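PDB 3WKY: prophenoloxidase b, which is a type 3 copper protein, the inactive precursor of a phenoloxidase that probably oxidises monophenols and o-diphenols at a dicopper centre. Local coordinates for residues A[77-81]-A[207-211]; A[292-297]-A[359-363]; A[341-345]-A[355-359]. One frame throughout, in Å; residues are numbered along the deposited sequence. Where two conformers were deposited one is given.

Contact 1: A[77-81]-A[207-211]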
loop_
_atom_site.group_PDB
_atom_site.type_symbol
_atom_site.label_atom_id
_atom_site.label_comp_id
_atom_site.label_asym_id
_atom_site.label_seq_id
_atom_site.Cartn_x
_atom_site.Cartn_y
_atom_site.Cartn_z
ATOM N N SER A 77 0.089 -30.792 25.512
ATOM C CA SER A 77 1.195 -31.044 26.425
ATOM C C SER A 77 0.697 -31.518 27.797
ATOM O O SER A 77 1.328 -32.386 28.404
ATOM C CB SER A 77 2.133 -29.834 26.546
ATOM O OG SER A 77 1.444 -28.691 26.999
ATOM N N GLN A 78 -0.429 -30.983 28.264
ATOM C CA GLN A 78 -0.981 -31.413 29.546
ATOM C C GLN A 78 -1.402 -32.883 29.488
ATOM O O GLN A 78 -1.297 -33.607 30.478
ATOM C CB GLN A 78 -2.164 -30.531 29.968
ATOM C CG GLN A 78 -2.656 -30.790 31.403
ATOM C CD GLN A 78 -1.607 -30.449 32.451
ATOM O OE1 GLN A 78 -1.053 -29.352 32.454
ATOM N NE2 GLN A 78 -1.332 -31.392 33.344
ATOM N N ALA A 79 -1.876 -33.320 28.324
ATOM C CA ALA A 79 -2.324 -34.694 28.150
ATOM C C ALA A 79 -1.145 -35.661 28.203
ATOM O O ALA A 79 -1.230 -36.727 28.823
ATOM C CB ALA A 79 -3.084 -34.849 26.847
ATOM N N VAL A 80 -0.043 -35.292 27.553
ATOM C CA VAL A 80 1.162 -36.115 27.611
ATOM C C VAL A 80 1.709 -36.152 29.038
ATOM O O VAL A 80 2.127 -37.208 29.536
ATOM C CB VAL A 80 2.237 -35.632 26.615
ATOM C CG1 VAL A 80 3.583 -36.279 26.906
ATOM C CG2 VAL A 80 1.810 -35.966 25.203
ATOM N N LYS A 81 1.690 -35.006 29.703
ATOM C CA LYS A 81 2.167 -34.932 31.078
ATOM C C LYS A 81 1.301 -35.808 31.993
ATOM O O LYS A 81 1.817 -36.501 32.877
ATOM C CB LYS A 81 2.134 -33.490 31.568
ATOM C CG LYS A 81 2.745 -33.279 32.945
ATOM C CD LYS A 81 2.552 -31.834 33.403
ATOM C CE LYS A 81 3.346 -31.563 34.669
ATOM N NZ LYS A 81 3.143 -30.175 35.142
ATOM N N PRO A 207 10.808 -31.032 28.660
ATOM C CA PRO A 207 9.550 -30.376 28.277
ATOM C C PRO A 207 9.291 -29.137 29.108
ATOM O O PRO A 207 9.589 -29.091 30.303
ATOM C CB PRO A 207 8.494 -31.451 28.565
ATOM C CG PRO A 207 9.107 -32.299 29.664
ATOM C CD PRO A 207 10.582 -32.309 29.372
ATOM N N TYR A 208 8.726 -28.120 28.466
ATOM C CA TYR A 208 8.468 -26.869 29.144
ATOM C C TYR A 208 7.415 -27.028 30.234
ATOM O O TYR A 208 7.271 -26.151 31.104
ATOM C CB TYR A 208 8.058 -25.806 28.123
ATOM C CG TYR A 208 6.808 -26.150 27.339
ATOM C CD1 TYR A 208 5.556 -25.853 27.844
ATOM C CD2 TYR A 208 6.889 -26.747 26.080
ATOM C CE1 TYR A 208 4.406 -26.148 27.133
ATOM C CE2 TYR A 208 5.737 -27.048 25.356
ATOM C CZ TYR A 208 4.506 -26.747 25.893
ATOM O OH TYR A 208 3.344 -27.031 25.195
ATOM N N TYR A 209 6.698 -28.150 30.206
ATOM C CA TYR A 209 5.660 -28.378 31.207
ATOM C C TYR A 209 6.171 -29.187 32.408
ATOM O O TYR A 209 5.400 -29.530 33.309
ATOM C CB TYR A 209 4.421 -29.024 30.562
ATOM C CG TYR A 209 4.758 -30.098 29.548
ATOM C CD1 TYR A 209 5.071 -29.776 28.224
ATOM C CD2 TYR A 209 4.776 -31.435 29.916
ATOM C CE1 TYR A 209 5.387 -30.765 27.303
ATOM C CE2 TYR A 209 5.083 -32.424 29.007
ATOM C CZ TYR A 209 5.385 -32.091 27.706
ATOM O OH TYR A 209 5.700 -33.091 26.814
ATOM N N ILE A 210 7.470 -29.476 32.424
ATOM C CA ILE A 210 8.056 -30.232 33.532
ATOM C C ILE A 210 7.783 -29.545 34.869
ATOM O O ILE A 210 7.701 -28.316 34.944
ATOM C CB ILE A 210 9.581 -30.430 33.338
ATOM C CG1 ILE A 210 10.101 -31.598 34.191
ATOM C CG2 ILE A 210 10.361 -29.146 33.648
ATOM C CD1 ILE A 210 9.829 -32.964 33.576
ATOM N N GLU A 211 7.607 -30.319 35.935
ATOM C CA GLU A 211 7.475 -29.727 37.262
ATOM C C GLU A 211 8.721 -28.899 37.550
ATOM O O GLU A 211 9.837 -29.409 37.447
ATOM C CB GLU A 211 7.305 -30.811 38.329
ATOM C CG GLU A 211 5.969 -30.753 39.063
ATOM C CD GLU A 211 5.898 -29.624 40.075
ATOM O OE1 GLU A 211 6.804 -29.524 40.929
ATOM O OE2 GLU A 211 4.931 -28.840 40.017
#

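Contact 2: A[292-297]-A[359-363]. With CUO (Cu2-o2 cluster), chain J.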
loop_
_atom_site.group_PDB
_atom_site.type_symbol
_atom_site.label_atom_id
_atom_site.label_comp_id
_atom_site.label_asym_id
_atom_site.label_seq_id
_atom_site.Cartn_x
_atom_site.Cartn_y
_atom_site.Cartn_z
ATOM N N ASN A 292 -5.628 -16.635 20.369
ATOM C CA ASN A 292 -4.482 -15.772 20.668
ATOM C C ASN A 292 -4.252 -14.814 19.503
ATOM O O ASN A 292 -4.697 -15.093 18.384
ATOM C CB ASN A 292 -3.212 -16.587 20.964
ATOM C CG ASN A 292 -3.265 -17.262 22.324
ATOM O OD1 ASN A 292 -3.538 -18.456 22.420
ATOM N ND2 ASN A 292 -3.028 -16.487 23.386
ATOM N N TYR A 293 -3.586 -13.689 19.767
ATOM C CA TYR A 293 -3.561 -12.587 18.787
ATOM C C TYR A 293 -2.162 -12.059 18.556
ATOM O O TYR A 293 -1.335 -12.093 19.459
ATOM C CB TYR A 293 -4.488 -11.471 19.268
ATOM C CG TYR A 293 -5.895 -11.992 19.483
ATOM C CD1 TYR A 293 -6.264 -12.621 20.675
ATOM C CD2 TYR A 293 -6.838 -11.901 18.473
ATOM C CE1 TYR A 293 -7.568 -13.135 20.844
ATOM C CE2 TYR A 293 -8.131 -12.400 18.633
ATOM C CZ TYR A 293 -8.488 -13.009 19.820
ATOM O OH TYR A 293 -9.781 -13.503 19.946
ATOM N N VAL A 294 -1.888 -11.574 17.342
ATOM C CA VAL A 294 -0.535 -11.106 17.017
ATOM C C VAL A 294 -0.116 -9.967 17.948
ATOM O O VAL A 294 1.004 -9.958 18.476
ATOM C CB VAL A 294 -0.423 -10.659 15.525
ATOM C CG1 VAL A 294 0.972 -10.061 15.235
ATOM C CG2 VAL A 294 -0.709 -11.829 14.576
ATOM N N SER A 295 -1.019 -9.022 18.207
ATOM C CA SER A 295 -0.615 -7.873 19.026
ATOM C C SER A 295 -0.475 -8.257 20.497
ATOM O O SER A 295 0.207 -7.582 21.257
ATOM C CB SER A 295 -1.594 -6.715 18.875
ATOM O OG SER A 295 -2.820 -7.038 19.499
ATOM N N GLN A 296 -1.118 -9.354 20.884
ATOM C CA GLN A 296 -0.933 -9.939 22.208
ATOM C C GLN A 296 0.507 -10.449 22.352
ATOM O O GLN A 296 1.219 -10.089 23.308
ATOM C CB GLN A 296 -1.940 -11.077 22.388
ATOM C CG GLN A 296 -1.900 -11.787 23.743
ATOM C CD GLN A 296 -2.834 -12.986 23.750
ATOM O OE1 GLN A 296 -2.978 -13.672 22.731
ATOM N NE2 GLN A 296 -3.490 -13.236 24.885
ATOM N N LEU A 297 0.950 -11.258 21.391
ATOM C CA LEU A 297 2.347 -11.722 21.376
ATOM C C LEU A 297 3.320 -10.546 21.305
ATOM O O LEU A 297 4.394 -10.570 21.918
ATOM C CB LEU A 297 2.615 -12.683 20.202
ATOM C CG LEU A 297 2.303 -14.173 20.430
ATOM C CD1 LEU A 297 0.807 -14.383 20.697
ATOM C CD2 LEU A 297 2.760 -15.021 19.237
ATOM N N LEU A 359 3.529 -20.377 21.254
ATOM C CA LEU A 359 2.374 -19.943 20.469
ATOM C C LEU A 359 2.798 -19.570 19.058
ATOM O O LEU A 359 2.055 -19.795 18.101
ATOM C CB LEU A 359 1.616 -18.808 21.149
ATOM C CG LEU A 359 0.590 -19.338 22.159
ATOM C CD1 LEU A 359 0.125 -18.236 23.101
ATOM C CD2 LEU A 359 -0.609 -19.955 21.427
ATOM N N GLY A 360 4.007 -19.039 18.923
ATOM C CA GLY A 360 4.532 -18.691 17.612
ATOM C C GLY A 360 4.575 -19.897 16.697
ATOM O O GLY A 360 4.288 -19.788 15.514
ATOM N N HIS A 361 4.952 -21.059 17.233
ATOM C CA HIS A 361 4.893 -22.289 16.441
ATOM C C HIS A 361 3.488 -22.556 15.933
ATOM O O HIS A 361 3.287 -22.952 14.774
ATOM C CB HIS A 361 5.297 -23.483 17.283
ATOM C CG HIS A 361 6.765 -23.743 17.266
ATOM N ND1 HIS A 361 7.351 -24.583 16.348
ATOM C CD2 HIS A 361 7.762 -23.261 18.042
ATOM C CE1 HIS A 361 8.656 -24.619 16.562
ATOM N NE2 HIS A 361 8.920 -23.818 17.573
ATOM N N ASP A 362 2.518 -22.374 16.815
ATOM C CA ASP A 362 1.132 -22.614 16.449
ATOM C C ASP A 362 0.558 -21.561 15.487
ATOM O O ASP A 362 -0.235 -21.895 14.605
ATOM C CB ASP A 362 0.269 -22.738 17.709
ATOM C CG ASP A 362 0.509 -24.052 18.448
ATOM O OD1 ASP A 362 1.009 -25.011 17.816
ATOM O OD2 ASP A 362 0.201 -24.125 19.656
ATOM N N PHE A 363 0.934 -20.297 15.659
ATOM C CA PHE A 363 0.550 -19.281 14.671
ATOM C C PHE A 363 1.090 -19.644 13.289
ATOM O O PHE A 363 0.377 -19.553 12.298
ATOM C CB PHE A 363 1.109 -17.909 15.044
ATOM C CG PHE A 363 0.271 -17.127 16.024
ATOM C CD1 PHE A 363 -0.004 -17.620 17.297
ATOM C CD2 PHE A 363 -0.200 -15.863 15.683
ATOM C CE1 PHE A 363 -0.748 -16.875 18.201
ATOM C CE2 PHE A 363 -0.938 -15.105 16.593
ATOM C CZ PHE A 363 -1.217 -15.613 17.848
HETATM CU CU1 CUO J . 12.697 -26.702 19.645
HETATM CU CU2 CUO J . 10.696 -23.869 18.675
HETATM O O1 CUO J . 11.243 -25.352 19.873
HETATM O O2 CUO J . 10.968 -26.013 18.376
#

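Contact 3: A[341-345]-A[355-359]. With CUO (Cu2-o2 cluster), chain J.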
loop_
_atom_site.group_PDB
_atom_site.type_symbol
_atom_site.label_atom_id
_atom_site.label_comp_id
_atom_site.label_asym_id
_atom_site.label_seq_id
_atom_site.Cartn_x
_atom_site.Cartn_y
_atom_site.Cartn_z
ATOM N N ALA A 341 10.842 -17.618 30.694
ATOM C CA ALA A 341 9.798 -16.636 30.384
ATOM C C ALA A 341 9.438 -16.660 28.898
ATOM O O ALA A 341 8.276 -16.432 28.516
ATOM C CB ALA A 341 10.245 -15.234 30.800
ATOM N N LEU A 342 10.433 -16.932 28.062
ATOM C CA LEU A 342 10.252 -16.858 26.607
ATOM C C LEU A 342 9.662 -18.119 25.989
ATOM O O LEU A 342 8.896 -18.036 25.022
ATOM C CB LEU A 342 11.587 -16.507 25.932
ATOM C CG LEU A 342 11.670 -16.339 24.411
ATOM C CD1 LEU A 342 10.617 -15.329 23.919
ATOM C CD2 LEU A 342 13.094 -15.895 23.996
ATOM N N GLU A 343 10.007 -19.295 26.523
ATOM C CA GLU A 343 9.587 -20.544 25.868
ATOM C C GLU A 343 8.066 -20.707 25.625
ATOM O O GLU A 343 7.677 -20.985 24.489
ATOM C CB GLU A 343 10.238 -21.814 26.489
ATOM C CG GLU A 343 9.951 -23.065 25.640
ATOM C CD GLU A 343 10.711 -24.326 26.087
ATOM O OE1 GLU A 343 11.464 -24.253 27.087
ATOM O OE2 GLU A 343 10.541 -25.392 25.433
ATOM N N ALA A 344 7.195 -20.540 26.626
ATOM C CA ALA A 344 7.535 -20.334 28.036
ATOM C C ALA A 344 7.420 -21.654 28.799
ATOM O O ALA A 344 6.677 -22.557 28.395
ATOM C CB ALA A 344 6.613 -19.296 28.659
ATOM N N GLY A 345 8.150 -21.755 29.908
ATOM C CA GLY A 345 8.039 -22.902 30.795
ATOM C C GLY A 345 7.666 -22.404 32.175
ATOM O O GLY A 345 6.558 -21.935 32.393
ATOM N N ASN A 355 3.611 -16.491 26.446
ATOM C CA ASN A 355 3.996 -17.809 25.963
ATOM C C ASN A 355 4.426 -17.644 24.505
ATOM O O ASN A 355 3.891 -18.308 23.607
ATOM C CB ASN A 355 2.789 -18.760 26.076
ATOM C CG ASN A 355 3.149 -20.223 25.791
ATOM O OD1 ASN A 355 4.303 -20.621 25.922
ATOM N ND2 ASN A 355 2.146 -21.026 25.398
ATOM N N ILE A 356 5.391 -16.752 24.278
ATOM C CA ILE A 356 5.715 -16.294 22.925
ATOM C C ILE A 356 6.191 -17.396 22.000
ATOM O O ILE A 356 5.657 -17.582 20.912
ATOM C CB ILE A 356 6.786 -15.185 22.942
ATOM C CG1 ILE A 356 6.224 -13.912 23.587
ATOM C CG2 ILE A 356 7.281 -14.893 21.512
ATOM C CD1 ILE A 356 7.345 -12.945 24.060
ATOM N N HIS A 357 7.221 -18.123 22.408
ATOM C CA HIS A 357 7.820 -19.068 21.485
ATOM C C HIS A 357 6.886 -20.228 21.116
ATOM O O HIS A 357 6.780 -20.597 19.932
ATOM C CB HIS A 357 9.156 -19.597 22.015
ATOM C CG HIS A 357 9.479 -20.959 21.508
ATOM N ND1 HIS A 357 9.078 -22.103 22.165
ATOM C CD2 HIS A 357 10.121 -21.371 20.384
ATOM C CE1 HIS A 357 9.463 -23.162 21.474
ATOM N NE2 HIS A 357 10.106 -22.744 20.403
ATOM N N ASN A 358 6.203 -20.806 22.109
ATOM C CA ASN A 358 5.302 -21.929 21.826
ATOM C C ASN A 358 4.150 -21.503 20.922
ATOM O O ASN A 358 3.811 -22.195 19.947
ATOM C CB ASN A 358 4.737 -22.548 23.118
ATOM C CG ASN A 358 5.791 -23.324 23.901
ATOM O OD1 ASN A 358 6.779 -23.783 23.330
ATOM N ND2 ASN A 358 5.583 -23.468 25.207
ATOM N N LEU A 359 3.529 -20.377 21.254
ATOM C CA LEU A 359 2.374 -19.943 20.469
ATOM C C LEU A 359 2.798 -19.570 19.058
ATOM O O LEU A 359 2.055 -19.795 18.101
ATOM C CB LEU A 359 1.616 -18.808 21.149
ATOM C CG LEU A 359 0.590 -19.338 22.159
ATOM C CD1 LEU A 359 0.125 -18.236 23.101
ATOM C CD2 LEU A 359 -0.609 -19.955 21.427
HETATM CU CU1 CUO J . 12.697 -26.702 19.645
HETATM CU CU2 CUO J . 10.696 -23.869 18.675
HETATM O O1 CUO J . 11.243 -25.352 19.873
HETATM O O2 CUO J . 10.968 -26.013 18.376
HETATM O O HOH W 1 6.826 -15.495 26.407
HETATM O O HOH W 2 8.767 -25.705 23.476
#

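Contact 1: A[77-81]-A[207-211]
Ser-77 meets both tyrosines of the 207-210 turn. In one of the deposited conformers, Ser-77 CB sits over one face of the Tyr-209 ring, 3.4 Å from Tyr-209 CD1, while Pro-207 CB covers the ring's other face. Ser-77 OG stands 3.1 Å from Tyr-208 OH, but the serine's proton may instead go to the carbonyl of Lys-74 one turn back, and Tyr-208 OH is hydrogen-bonded to Ala-71 O. One turn on, Val-80 touches Tyr-209 with a single methyl, CG1 lying 3.8 Å from Tyr-209 OH. Lys-81 then runs past the ring in a fully extended chain, CB 3.7 Å from Tyr-209 CD2, and carries NZ to Tyr-209 O in a 3.0 Å hydrogen bond nearly along the C=O axis (169°). Cut back to alanine, this side chain would probably leave Tyr-209 O without its ammonium partner. The contact joins helix 74-89 of the hemocyanin-type all-alpha domain to the type I turn after helix 193-205 in the copper-containing domain. With Glu-211 OE2 5.4 Å from Lys-81 NZ and not in contact, the ammonium charge is probably met by a carbonyl dipole and only at longer range by a carboxylate.

Contact 2: A[292-297]-A[359-363]
Phe-363 pushes its ring into the start of helix 294-310, and Leu-297 comes to meet it from the opposite direction. Leu-297 CD2 lies over the ring face as a CH-pi contact, 4.2 Å from the centroid of Phe-363 and 13° off the ring normal, while its CD1 reaches Phe-363 CZ at 3.7 Å. Backbone lines the ring's far edge: Tyr-293 N is close to the ring plane, 3.6 Å from Phe-363 CZ, with Val-294 N beside it. Asn-292 contributes CB, 3.7 Å from Phe-363 CE1, and lays its amide across the methyls of Leu-359, OD1 coming 3.4 Å from Leu-359 CD2. The phenylalanine's CG is anti to its carbonyl carbon (chi1 -84°), which directs the ring to one flank of helix 356-365; His-361, on another side of that helix, binds a copper with His-357 and His-397. This is the helix-borne histidine arrangement of type 3 copper proteins, with two ligands four residues apart on one helix of the site's bundle. Further out, Gln-296 ties down the turn that edges the ring. Gln-296 OE1 accepts from Asn-292 ND2 (2.9 Å) and from Tyr-293 N (3.0 Å), the two donors arriving from opposite faces of its plane. In the second of these bonds the side chain of the third helical residue accepts from the backbone N of the N-cap residue. Phe-280 stacks on Phe-363, and the Tyr-293 ring stacks on Tyr-293 of the second subunit.

Contact 3: A[341-345]-A[355-359]
His-357 lies alongside Glu-343, both side chains pointing the same way, with ND1 of the ring 3.7 Å from Glu-343 CG. The imidazole is fixed from both ends. His-357 ND1 donates at 2.9 Å onto a lone pair of Glu-343 O, an oxygen that lies only 1° out of the ring plane, while NE2 binds one copper (CU2 of the cluster) at 2.1 Å. With CG anti to the backbone N (chi1 152°), the ring has its ND1 edge beside Glu-343 O. The peptide between Glu-343 and Ala-344 is cis, and the carbonyls of Leu-342 and Glu-343 meet the start of helix 356-365: His-357 N bonds to Leu-342 O at 3.1 Å, and Asn-358 N reaches Glu-343 O in a weak bond. In return, Asn-355 OD1 takes Ala-344 N at 3.0 Å along an almost perfectly straight line (179°). Leu-342 CD1 packs 4.0 Å from Ile-356 CB on the apolar flank. One water links Ala-341 O to Ile-356 N, and another donates to both Glu-343 OE2 and Asn-358 OD1; the other carboxylate oxygen, OE1, forms a salt bridge with Arg-218. This is a second-shell arrangement of the copper site: ND1 spends its N-H on Glu-343 O, which leaves NE2 to bind the metal, and the ring's rotation is set by protein and copper together.

How the contacts relate
All three contacts lie in the neighbourhood of the dicopper centre, contacts 2 and 3 each carrying one of its histidines. Contact 1, whose segments are the first to pair along the chain, joins the all-alpha domain to the copper-containing one; contacts 2 and 3 lie wholly within the latter and share Leu-359 and helix 356-365, their centres 10 Å apart. Contact 3 fixes the start of that helix and contact 2 packs its next turn against helix 294-310, so together they probably help to fix the helix that carries two ligands of one copper. Contacts 1 and 3 are centred 13 Å apart and touch through Tyr-208, which packs on Glu-343, Ala-344, Gly-345 and Asn-358. Contacts 1 and 2, 20 Å apart at their centres, do not touch.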